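Local atomic coordinates of putative transcriptional regulator (Streptomyces coelicolor, PDB entry 2ZB9), a protein that probably binds regulatory DNA as a transcription factor of the TetR family, through an N-terminal helix-turn-helix domain. Residues A26-A31 with K62-K67; H104-T109 with H176-P181; E34-E39 with D73-A78. One frame throughout, in Å; residues are numbered along the deposited sequence.

Interaction 1. Residues A26-A31 with K62-K67; sequences AEVLHA and KWWPSK
Val28 and Leu29, neighbours on helix 20-39, both pack against the indole of Trp64. All the contacts between 26-31 and 62-67 are apolar. Val28 uses one methyl for each tryptophan. Its CG1 lies 3.6 Å from Trp64 CZ3 and equally near CH2, so it meets the CZ3-CH2 bond of the six-membered ring obliquely. With chi1 at 175°, CG1 is anti to the backbone N, and this turns it to Trp64. The other branch, CG2, points to the rim of Trp63. It lies near the plane of that ring, 4.4 Å from CZ3, a looser contact. Leu29 touches Trp64 with a single methyl. Its CD1 sits 3.4 Å from Trp64 CZ2, a close fit. The two tryptophans also pack on each other: Trp63 CB lies over one face of the Trp64 indole, towards its rim, and Trp64 CZ3 meets the edge of the Trp63 ring in its plane.

The polar contact of the indole lies beyond the two segments. Trp64 NE1 hydrogen-bonds Asp73 OD2 on helix 67-83, which is likely to hold the turn of the buried ring. An alanine in place of Trp64 would probably open a gap beside Val28 and Leu29 and leave Asp73 without this N-H.

Trp64 is the first residue to leave helical geometry after helix 57-63, and Ser66 caps the next helix through Ala69 N. Val28 also touches Val49 and Ser53 on helix 46-53. The arrangement is that of a TetR-type DNA-binding domain, in which the first helix packs against the predicted helix-turn-helix, residues 45-64.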
loop_
_atom_site.group_PDB
_atom_site.type_symbol
_atom_site.label_atom_id
_atom_site.label_comp_id
_atom_site.label_asym_id
_atom_site.label_seq_id
_atom_site.Cartn_x
_atom_site.Cartn_y
_atom_site.Cartn_z
ATOM N N ALA A 26 16.606 -22.549 -11.898
ATOM C CA ALA A 26 15.188 -22.576 -12.271
ATOM C C ALA A 26 14.436 -23.686 -11.546
ATOM O O ALA A 26 13.330 -23.468 -11.050
ATOM C CB ALA A 26 15.041 -22.748 -13.783
ATOM N N GLU A 27 15.032 -24.875 -11.491
ATOM C CA GLU A 27 14.408 -26.004 -10.805
ATOM C C GLU A 27 14.193 -25.685 -9.333
ATOM O O GLU A 27 13.140 -25.990 -8.763
ATOM C CB GLU A 27 15.281 -27.257 -10.922
ATOM C CG GLU A 27 15.081 -28.056 -12.198
ATOM C CD GLU A 27 16.095 -29.178 -12.353
ATOM O OE1 GLU A 27 16.338 -29.917 -11.370
ATOM O OE2 GLU A 27 16.647 -29.324 -13.466
ATOM N N VAL A 28 15.202 -25.084 -8.711
ATOM C CA VAL A 28 15.110 -24.723 -7.301
ATOM C C VAL A 28 14.007 -23.686 -7.120
ATOM O O VAL A 28 13.147 -23.827 -6.254
ATOM C CB VAL A 28 16.447 -24.144 -6.787
ATOM C CG1 VAL A 28 16.292 -23.659 -5.350
ATOM C CG2 VAL A 28 17.532 -25.200 -6.875
ATOM N N LEU A 29 14.036 -22.649 -7.951
ATOM C CA LEU A 29 13.038 -21.585 -7.894
ATOM C C LEU A 29 11.637 -22.178 -8.088
ATOM O O LEU A 29 10.666 -21.744 -7.464
ATOM C CB LEU A 29 13.353 -20.545 -8.973
ATOM C CG LEU A 29 13.516 -19.072 -8.579
ATOM C CD1 LEU A 29 14.101 -18.928 -7.191
ATOM C CD2 LEU A 29 14.391 -18.390 -9.612
ATOM N N HIS A 30 11.533 -23.187 -8.945
ATOM C CA HIS A 30 10.246 -23.836 -9.170
ATOM C C HIS A 30 9.819 -24.541 -7.884
ATOM O O HIS A 30 8.653 -24.484 -7.489
ATOM C CB HIS A 30 10.342 -24.868 -10.294
ATOM C CG HIS A 30 9.065 -25.616 -10.521
ATOM N ND1 HIS A 30 7.998 -25.077 -11.205
ATOM C CD2 HIS A 30 8.665 -26.841 -10.105
ATOM C CE1 HIS A 30 6.994 -25.936 -11.202
ATOM N NE2 HIS A 30 7.373 -27.015 -10.541
ATOM N N ALA A 31 10.766 -25.210 -7.229
ATOM C CA ALA A 31 10.455 -25.909 -5.987
ATOM C C ALA A 31 10.035 -24.902 -4.923
ATOM O O ALA A 31 9.113 -25.159 -4.153
ATOM C CB ALA A 31 11.663 -26.708 -5.505
ATOM N N LYS A 62 24.435 -19.649 -1.462
ATOM C CA LYS A 62 25.170 -18.774 -2.376
ATOM C C LYS A 62 24.245 -17.901 -3.217
ATOM O O LYS A 62 24.527 -16.720 -3.444
ATOM C CB LYS A 62 26.040 -19.594 -3.332
ATOM C CG LYS A 62 27.139 -20.414 -2.688
ATOM C CD LYS A 62 27.925 -21.131 -3.776
ATOM C CE LYS A 62 28.980 -22.067 -3.216
ATOM N NZ LYS A 62 29.663 -22.778 -4.335
ATOM N N TRP A 63 23.152 -18.489 -3.696
ATOM C CA TRP A 63 22.205 -17.757 -4.529
ATOM C C TRP A 63 21.200 -16.919 -3.745
ATOM O O TRP A 63 20.745 -15.882 -4.226
ATOM C CB TRP A 63 21.450 -18.722 -5.443
ATOM C CG TRP A 63 22.310 -19.386 -6.462
ATOM C CD1 TRP A 63 23.425 -18.869 -7.057
ATOM C CD2 TRP A 63 22.079 -20.657 -7.078
ATOM N NE1 TRP A 63 23.898 -19.737 -8.009
ATOM C CE2 TRP A 63 23.091 -20.845 -8.043
ATOM C CE3 TRP A 63 21.111 -21.657 -6.909
ATOM C CZ2 TRP A 63 23.167 -21.991 -8.840
ATOM C CZ3 TRP A 63 21.184 -22.801 -7.703
ATOM C CH2 TRP A 63 22.207 -22.955 -8.657
ATOM N N TRP A 64 20.846 -17.367 -2.547
ATOM C CA TRP A 64 19.892 -16.633 -1.721
ATOM C C TRP A 64 20.444 -16.503 -0.312
ATOM O O TRP A 64 20.361 -17.430 0.494
ATOM C CB TRP A 64 18.540 -17.348 -1.710
ATOM C CG TRP A 64 17.963 -17.469 -3.080
ATOM C CD1 TRP A 64 17.365 -16.481 -3.808
ATOM C CD2 TRP A 64 18.010 -18.619 -3.931
ATOM N NE1 TRP A 64 17.043 -16.942 -5.063
ATOM C CE2 TRP A 64 17.431 -18.255 -5.168
ATOM C CE3 TRP A 64 18.491 -19.929 -3.774
ATOM C CZ2 TRP A 64 17.319 -19.142 -6.239
ATOM C CZ3 TRP A 64 18.379 -20.815 -4.839
ATOM C CH2 TRP A 64 17.799 -20.417 -6.055
ATOM N N PRO A 65 21.006 -15.330 0.005
ATOM C CA PRO A 65 21.597 -15.022 1.308
ATOM C C PRO A 65 20.641 -15.093 2.492
ATOM O O PRO A 65 21.076 -15.098 3.641
ATOM C CB PRO A 65 22.166 -13.623 1.096
ATOM C CG PRO A 65 21.168 -13.014 0.149
ATOM C CD PRO A 65 20.997 -14.135 -0.855
ATOM N N SER A 66 19.342 -15.153 2.228
ATOM C CA SER A 66 18.393 -15.223 3.327
ATOM C C SER A 66 17.076 -15.867 2.944
ATOM O O SER A 66 16.751 -16.019 1.767
ATOM C CB SER A 66 18.106 -13.822 3.871
ATOM O OG SER A 66 17.289 -13.096 2.967
ATOM N N LYS A 67 16.320 -16.241 3.966
ATOM C CA LYS A 67 15.013 -16.849 3.791
ATOM C C LYS A 67 14.119 -15.862 3.029
ATOM O O LYS A 67 13.346 -16.253 2.151
ATOM C CB LYS A 67 14.440 -17.167 5.175
ATOM C CG LYS A 67 12.933 -17.302 5.263
ATOM C CD LYS A 67 12.415 -18.526 4.549
ATOM C CE LYS A 67 10.930 -18.700 4.836
ATOM N NZ LYS A 67 10.687 -18.922 6.290
#

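Interaction 2. Residues H104-T109 with H176-P181; sequences HVMTRT and HRLLIP
Leu178 reaches across from helix 163-179 to helix 91-108, where it meets Met106 and Thr107. Its CB leads away from its own helix towards the other segment. CG lies anti to the carbonyl carbon (chi1 -78°), and from it the two methyls part, one to each partner. CD1 goes to Met106 and lies 3.6 Å from Met106 CB. The same methyl is 4.0 Å from Met106 CG and 3.8 Å from Met106 CE. Met106 is bent at both chi2 and chi3, and this brings its terminal methyl back to Leu178 CD1. The methyl therefore touches both the root and the end of the methionine. CD2, the other branch, meets Thr107 CG2 at 4.1 Å, which is a lighter contact. Leu178 crosses both side chains at about a right angle. The backbones stay well apart, with the CA atoms of Met106 and Leu178 8.3 Å from each other.

Both helices belong to the C-terminal, all-helical domain of a TetR-family regulator, the part that in this family commonly binds ligands and forms the dimer. Here helix 163-179 faces two ways. Leu178 serves its own subunit, while Arg177 forms a salt bridge with Asp168 of the second subunit and His176 ND1 hydrogen-bonds that same Asp168.

The hydroxyl of Thr107 turns to its own helix. OG1 hydrogen-bonds the carbonyl O of Thr103, one turn back, so the methyl CG2 is the branch that meets Leu178. Val185, in the loop after helix 163-179, touches both Thr107 and Leu178. Met106 also packs on Leu115 of helix 110-122.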
loop_
_atom_site.group_PDB
_atom_site.type_symbol
_atom_site.label_atom_id
_atom_site.label_comp_id
_atom_site.label_asym_id
_atom_site.label_seq_id
_atom_site.Cartn_x
_atom_site.Cartn_y
_atom_site.Cartn_z
ATOM N N HIS A 104 -7.083 -11.730 -8.857
ATOM C CA HIS A 104 -7.346 -13.137 -8.603
ATOM C C HIS A 104 -6.225 -13.696 -7.727
ATOM O O HIS A 104 -6.479 -14.350 -6.715
ATOM C CB HIS A 104 -7.405 -13.919 -9.915
ATOM C CG HIS A 104 -7.557 -15.398 -9.724
ATOM N ND1 HIS A 104 -8.769 -15.992 -9.450
ATOM C CD2 HIS A 104 -6.639 -16.394 -9.726
ATOM C CE1 HIS A 104 -8.592 -17.293 -9.291
ATOM N NE2 HIS A 104 -7.309 -17.562 -9.453
ATOM N N VAL A 105 -4.983 -13.432 -8.121
ATOM C CA VAL A 105 -3.835 -13.902 -7.356
ATOM C C VAL A 105 -3.863 -13.396 -5.919
ATOM O O VAL A 105 -3.677 -14.165 -4.974
ATOM C CB VAL A 105 -2.499 -13.443 -7.997
ATOM C CG1 VAL A 105 -1.341 -13.672 -7.017
ATOM C CG2 VAL A 105 -2.245 -14.215 -9.286
ATOM N N MET A 106 -4.111 -12.102 -5.754
ATOM C CA MET A 106 -4.116 -11.487 -4.428
ATOM C C MET A 106 -5.286 -11.809 -3.495
ATOM O O MET A 106 -5.139 -11.718 -2.273
ATOM C CB MET A 106 -3.990 -9.968 -4.575
ATOM C CG MET A 106 -2.733 -9.518 -5.325
ATOM S SD MET A 106 -1.202 -10.108 -4.547
ATOM C CE MET A 106 -1.089 -8.999 -3.175
ATOM N N THR A 107 -6.435 -12.199 -4.048
ATOM C CA THR A 107 -7.608 -12.485 -3.217
ATOM C C THR A 107 -8.092 -13.936 -3.202
ATOM O O THR A 107 -8.729 -14.364 -2.238
ATOM C CB THR A 107 -8.823 -11.623 -3.643
ATOM O OG1 THR A 107 -9.171 -11.935 -4.997
ATOM C CG2 THR A 107 -8.511 -10.140 -3.539
ATOM N N ARG A 108 -7.810 -14.682 -4.264
ATOM C CA ARG A 108 -8.264 -16.073 -4.371
ATOM C C ARG A 108 -7.118 -17.076 -4.353
ATOM O O ARG A 108 -7.295 -18.235 -4.711
ATOM C CB ARG A 108 -9.062 -16.248 -5.667
ATOM C CG ARG A 108 -10.165 -15.219 -5.838
ATOM C CD ARG A 108 -11.267 -15.428 -4.817
ATOM N NE ARG A 108 -12.016 -14.202 -4.555
ATOM C CZ ARG A 108 -13.183 -14.161 -3.917
ATOM N NH1 ARG A 108 -13.739 -15.284 -3.478
ATOM N NH2 ARG A 108 -13.787 -12.997 -3.706
ATOM N N THR A 109 -5.952 -16.621 -3.912
ATOM C CA THR A 109 -4.750 -17.440 -3.872
ATOM C C THR A 109 -3.959 -17.163 -2.590
ATOM O O THR A 109 -4.095 -16.100 -1.985
ATOM C CB THR A 109 -3.883 -17.113 -5.120
ATOM O OG1 THR A 109 -4.378 -17.848 -6.249
ATOM C CG2 THR A 109 -2.427 -17.415 -4.890
ATOM N N HIS A 176 -3.188 -1.052 -1.342
ATOM C CA HIS A 176 -3.682 -0.282 -0.210
ATOM C C HIS A 176 -4.985 -0.825 0.353
ATOM O O HIS A 176 -5.134 -0.966 1.570
ATOM C CB HIS A 176 -3.857 1.184 -0.599
ATOM C CG HIS A 176 -4.409 2.035 0.498
ATOM N ND1 HIS A 176 -5.708 2.494 0.504
ATOM C CD2 HIS A 176 -3.839 2.501 1.636
ATOM C CE1 HIS A 176 -5.914 3.207 1.597
ATOM N NE2 HIS A 176 -4.796 3.227 2.300
ATOM N N ARG A 177 -5.932 -1.134 -0.519
ATOM C CA ARG A 177 -7.198 -1.659 -0.035
ATOM C C ARG A 177 -6.960 -3.053 0.553
ATOM O O ARG A 177 -7.678 -3.480 1.457
ATOM C CB ARG A 177 -8.239 -1.691 -1.162
ATOM C CG ARG A 177 -9.660 -1.864 -0.660
ATOM C CD ARG A 177 -10.719 -1.681 -1.757
ATOM N NE ARG A 177 -11.054 -0.280 -2.027
ATOM C CZ ARG A 177 -12.170 0.108 -2.644
ATOM N NH1 ARG A 177 -13.050 -0.799 -3.045
ATOM N NH2 ARG A 177 -12.412 1.394 -2.864
ATOM N N LEU A 178 -5.935 -3.748 0.059
ATOM C CA LEU A 178 -5.607 -5.078 0.575
ATOM C C LEU A 178 -4.915 -5.005 1.933
ATOM O O LEU A 178 -5.234 -5.788 2.825
ATOM C CB LEU A 178 -4.697 -5.843 -0.389
ATOM C CG LEU A 178 -5.318 -6.475 -1.632
ATOM C CD1 LEU A 178 -4.208 -6.969 -2.555
ATOM C CD2 LEU A 178 -6.235 -7.617 -1.224
ATOM N N LEU A 179 -3.963 -4.085 2.086
ATOM C CA LEU A 179 -3.239 -3.944 3.357
ATOM C C LEU A 179 -4.159 -3.477 4.487
ATOM O O LEU A 179 -3.985 -3.864 5.643
ATOM C CB LEU A 179 -2.064 -2.962 3.223
ATOM C CG LEU A 179 -0.681 -3.401 2.698
ATOM C CD1 LEU A 179 -0.421 -4.864 3.036
ATOM C CD2 LEU A 179 -0.583 -3.176 1.218
ATOM N N ILE A 180 -5.123 -2.628 4.155
ATOM C CA ILE A 180 -6.081 -2.144 5.141
ATOM C C ILE A 180 -7.459 -2.167 4.470
ATOM O O ILE A 180 -7.890 -1.213 3.815
ATOM C CB ILE A 180 -5.665 -0.742 5.677
ATOM C CG1 ILE A 180 -6.890 0.122 5.927
ATOM C CG2 ILE A 180 -4.642 -0.104 4.758
ATOM C CD1 ILE A 180 -6.531 1.511 6.335
ATOM N N PRO A 181 -8.162 -3.298 4.630
ATOM C CA PRO A 181 -9.486 -3.624 4.098
ATOM C C PRO A 181 -10.735 -2.918 4.616
ATOM O O PRO A 181 -11.654 -3.568 5.111
ATOM C CB PRO A 181 -9.557 -5.133 4.295
ATOM C CG PRO A 181 -8.857 -5.310 5.591
ATOM C CD PRO A 181 -7.653 -4.406 5.461
#

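Interaction 3. Residues E34-E39 with D73-A78; sequences ELLLTE and DGYFHA
Leu36 and Leu37 of helix 20-39 each cross the side chain of Tyr75 at about a right angle, but they meet different parts of it. Leu36 comes in at the root. Its CD2 lies 3.8 Å from Tyr75 CB and 3.9 Å from Tyr75 N, near the plane of the ring and at its edge. The first torsion of Leu36 (chi1 -167°) sets CG anti to the backbone N, which carries CD2 to the base of Tyr75. Leu37 meets the ring itself. Its CD1 is 4.0 Å from Tyr75 CD1 and just as far from CE1, and it approaches at a slant. The CB of Leu37 does not aim at the other helix, yet the end of the side chain bends nearer. Its second methyl, CD2, reaches Ala78 CB at 4.3 Å. Leu37 thus spans one turn of helix 67-83, from Tyr75 to Ala78.

The two helix segments cross almost perpendicularly, at -87°, with their axes 9.5 Å apart. The CA atoms of Leu36 and Tyr75 are the nearest pair, 7.3 Å apart. The side chains that meet across the two segments do so through carbon atoms alone. Thr38 keeps its hydroxyl for its own helix, where OG1 hydrogen-bonds Glu34 O at 3.1 Å.

Helix 67-83 joins the DNA-binding part to the rest of the molecule, and helix 110-122 closes this contact from the other domain. Its Ile114 touches both Leu36 and Tyr75, and its Leu115 also packs on Tyr75. The ring of Tyr75 further meets Tyr136 of helix 126-153.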
loop_
_atom_site.group_PDB
_atom_site.type_symbol
_atom_site.label_atom_id
_atom_site.label_comp_id
_atom_site.label_asym_id
_atom_site.label_seq_id
_atom_site.Cartn_x
_atom_site.Cartn_y
_atom_site.Cartn_z
ATOM N N GLU A 34 6.431 -23.642 -5.565
ATOM C CA GLU A 34 5.467 -24.699 -5.275
ATOM C C GLU A 34 5.225 -24.841 -3.771
ATOM O O GLU A 34 4.082 -24.945 -3.319
ATOM C CB GLU A 34 5.968 -26.029 -5.853
ATOM C CG GLU A 34 6.045 -27.168 -4.836
ATOM C CD GLU A 34 7.333 -27.981 -4.948
ATOM O OE1 GLU A 34 7.495 -28.719 -5.952
ATOM O OE2 GLU A 34 8.183 -27.872 -4.029
ATOM N N LEU A 35 6.308 -24.850 -3.005
ATOM C CA LEU A 35 6.221 -24.978 -1.553
ATOM C C LEU A 35 5.596 -23.726 -0.947
ATOM O O LEU A 35 4.698 -23.800 -0.111
ATOM C CB LEU A 35 7.619 -25.188 -0.970
ATOM C CG LEU A 35 7.746 -25.413 0.536
ATOM C CD1 LEU A 35 6.931 -26.634 0.948
ATOM C CD2 LEU A 35 9.217 -25.606 0.893
ATOM N N LEU A 36 6.077 -22.573 -1.388
ATOM C CA LEU A 36 5.592 -21.290 -0.898
ATOM C C LEU A 36 4.082 -21.122 -1.098
ATOM O O LEU A 36 3.365 -20.765 -0.168
ATOM C CB LEU A 36 6.354 -20.170 -1.616
ATOM C CG LEU A 36 6.275 -18.738 -1.101
ATOM C CD1 LEU A 36 6.691 -18.686 0.351
ATOM C CD2 LEU A 36 7.178 -17.862 -1.954
ATOM N N LEU A 37 3.602 -21.402 -2.307
ATOM C CA LEU A 37 2.182 -21.252 -2.619
ATOM C C LEU A 37 1.238 -22.286 -2.012
ATOM O O LEU A 37 0.034 -22.043 -1.925
ATOM C CB LEU A 37 1.980 -21.224 -4.137
ATOM C CG LEU A 37 1.797 -19.860 -4.815
ATOM C CD1 LEU A 37 2.873 -18.876 -4.370
ATOM C CD2 LEU A 37 1.833 -20.062 -6.328
ATOM N N THR A 38 1.756 -23.438 -1.600
ATOM C CA THR A 38 0.887 -24.453 -1.013
ATOM C C THR A 38 0.979 -24.501 0.506
ATOM O O THR A 38 0.001 -24.828 1.178
ATOM C CB THR A 38 1.214 -25.865 -1.539
ATOM O OG1 THR A 38 2.491 -26.281 -1.043
ATOM C CG2 THR A 38 1.247 -25.872 -3.051
ATOM N N GLU A 39 2.148 -24.173 1.049
ATOM C CA GLU A 39 2.340 -24.226 2.492
ATOM C C GLU A 39 2.613 -22.906 3.214
ATOM O O GLU A 39 2.573 -22.858 4.443
ATOM C CB GLU A 39 3.446 -25.230 2.814
ATOM C CG GLU A 39 3.037 -26.666 2.518
ATOM C CD GLU A 39 4.108 -27.680 2.864
ATOM O OE1 GLU A 39 4.702 -27.577 3.957
ATOM O OE2 GLU A 39 4.343 -28.592 2.045
ATOM N N ASP A 73 12.205 -14.286 -4.381
ATOM C CA ASP A 73 12.633 -14.681 -5.719
ATOM C C ASP A 73 11.741 -15.816 -6.221
ATOM O O ASP A 73 11.319 -15.821 -7.379
ATOM C CB ASP A 73 14.097 -15.121 -5.694
ATOM C CG ASP A 73 14.777 -14.995 -7.051
ATOM O OD1 ASP A 73 14.145 -14.508 -8.017
ATOM O OD2 ASP A 73 15.963 -15.380 -7.143
ATOM N N GLY A 74 11.446 -16.776 -5.347
ATOM C CA GLY A 74 10.583 -17.875 -5.751
ATOM C C GLY A 74 9.186 -17.359 -6.071
ATOM O O GLY A 74 8.548 -17.791 -7.039
ATOM N N TYR A 75 8.706 -16.418 -5.268
ATOM C CA TYR A 75 7.377 -15.869 -5.490
ATOM C C TYR A 75 7.295 -15.138 -6.822
ATOM O O TYR A 75 6.373 -15.365 -7.602
ATOM C CB TYR A 75 6.986 -14.913 -4.365
ATOM C CG TYR A 75 5.562 -14.432 -4.490
ATOM C CD1 TYR A 75 4.494 -15.256 -4.135
ATOM C CD2 TYR A 75 5.278 -13.178 -5.027
ATOM C CE1 TYR A 75 3.173 -14.841 -4.317
ATOM C CE2 TYR A 75 3.968 -12.756 -5.214
ATOM C CZ TYR A 75 2.922 -13.588 -4.861
ATOM O OH TYR A 75 1.631 -13.167 -5.073
ATOM N N PHE A 76 8.263 -14.267 -7.092
ATOM C CA PHE A 76 8.261 -13.517 -8.346
ATOM C C PHE A 76 8.152 -14.457 -9.553
ATOM O O PHE A 76 7.350 -14.236 -10.464
ATOM C CB PHE A 76 9.525 -12.651 -8.444
ATOM C CG PHE A 76 9.634 -11.878 -9.730
ATOM C CD1 PHE A 76 10.105 -12.491 -10.895
ATOM C CD2 PHE A 76 9.243 -10.539 -9.786
ATOM C CE1 PHE A 76 10.183 -11.783 -12.097
ATOM C CE2 PHE A 76 9.316 -9.823 -10.978
ATOM C CZ PHE A 76 9.789 -10.445 -12.142
ATOM N N HIS A 77 8.953 -15.514 -9.552
ATOM C CA HIS A 77 8.928 -16.466 -10.657
ATOM C C HIS A 77 7.686 -17.358 -10.704
ATOM O O HIS A 77 7.330 -17.876 -11.757
ATOM C CB HIS A 77 10.208 -17.299 -10.625
ATOM C CG HIS A 77 11.427 -16.502 -10.966
ATOM N ND1 HIS A 77 11.764 -16.180 -12.263
ATOM C CD2 HIS A 77 12.329 -15.874 -10.176
ATOM C CE1 HIS A 77 12.818 -15.385 -12.258
ATOM N NE2 HIS A 77 13.180 -15.182 -11.005
ATOM N N ALA A 78 7.016 -17.523 -9.570
ATOM C CA ALA A 78 5.809 -18.340 -9.529
ATOM C C ALA A 78 4.593 -17.624 -10.134
ATOM O O ALA A 78 3.710 -18.268 -10.695
ATOM C CB ALA A 78 5.504 -18.743 -8.090
#

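Overall arrangement
All three contacts are apolar across their segments, but they differ in place. Interaction 1 is buried in the DNA-binding domain. Interactions 2 and 3 are partly buried. Interactions 1 and 3 share helix 20-39 and touch each other, with centres 10 Å apart. The Trp64-Asp73 bond joins them, and Leu29 packs on His77. Aromatic rings dominate interaction 1, one tyrosine serves interaction 3, and interaction 2 uses only methyl and methylene groups. Interaction 3 also touches interaction 2, where Tyr75 OH lies by Val105 and Met106. Interactions 1 and 2 do not meet. Of the three, only interaction 2 lies beside the second subunit.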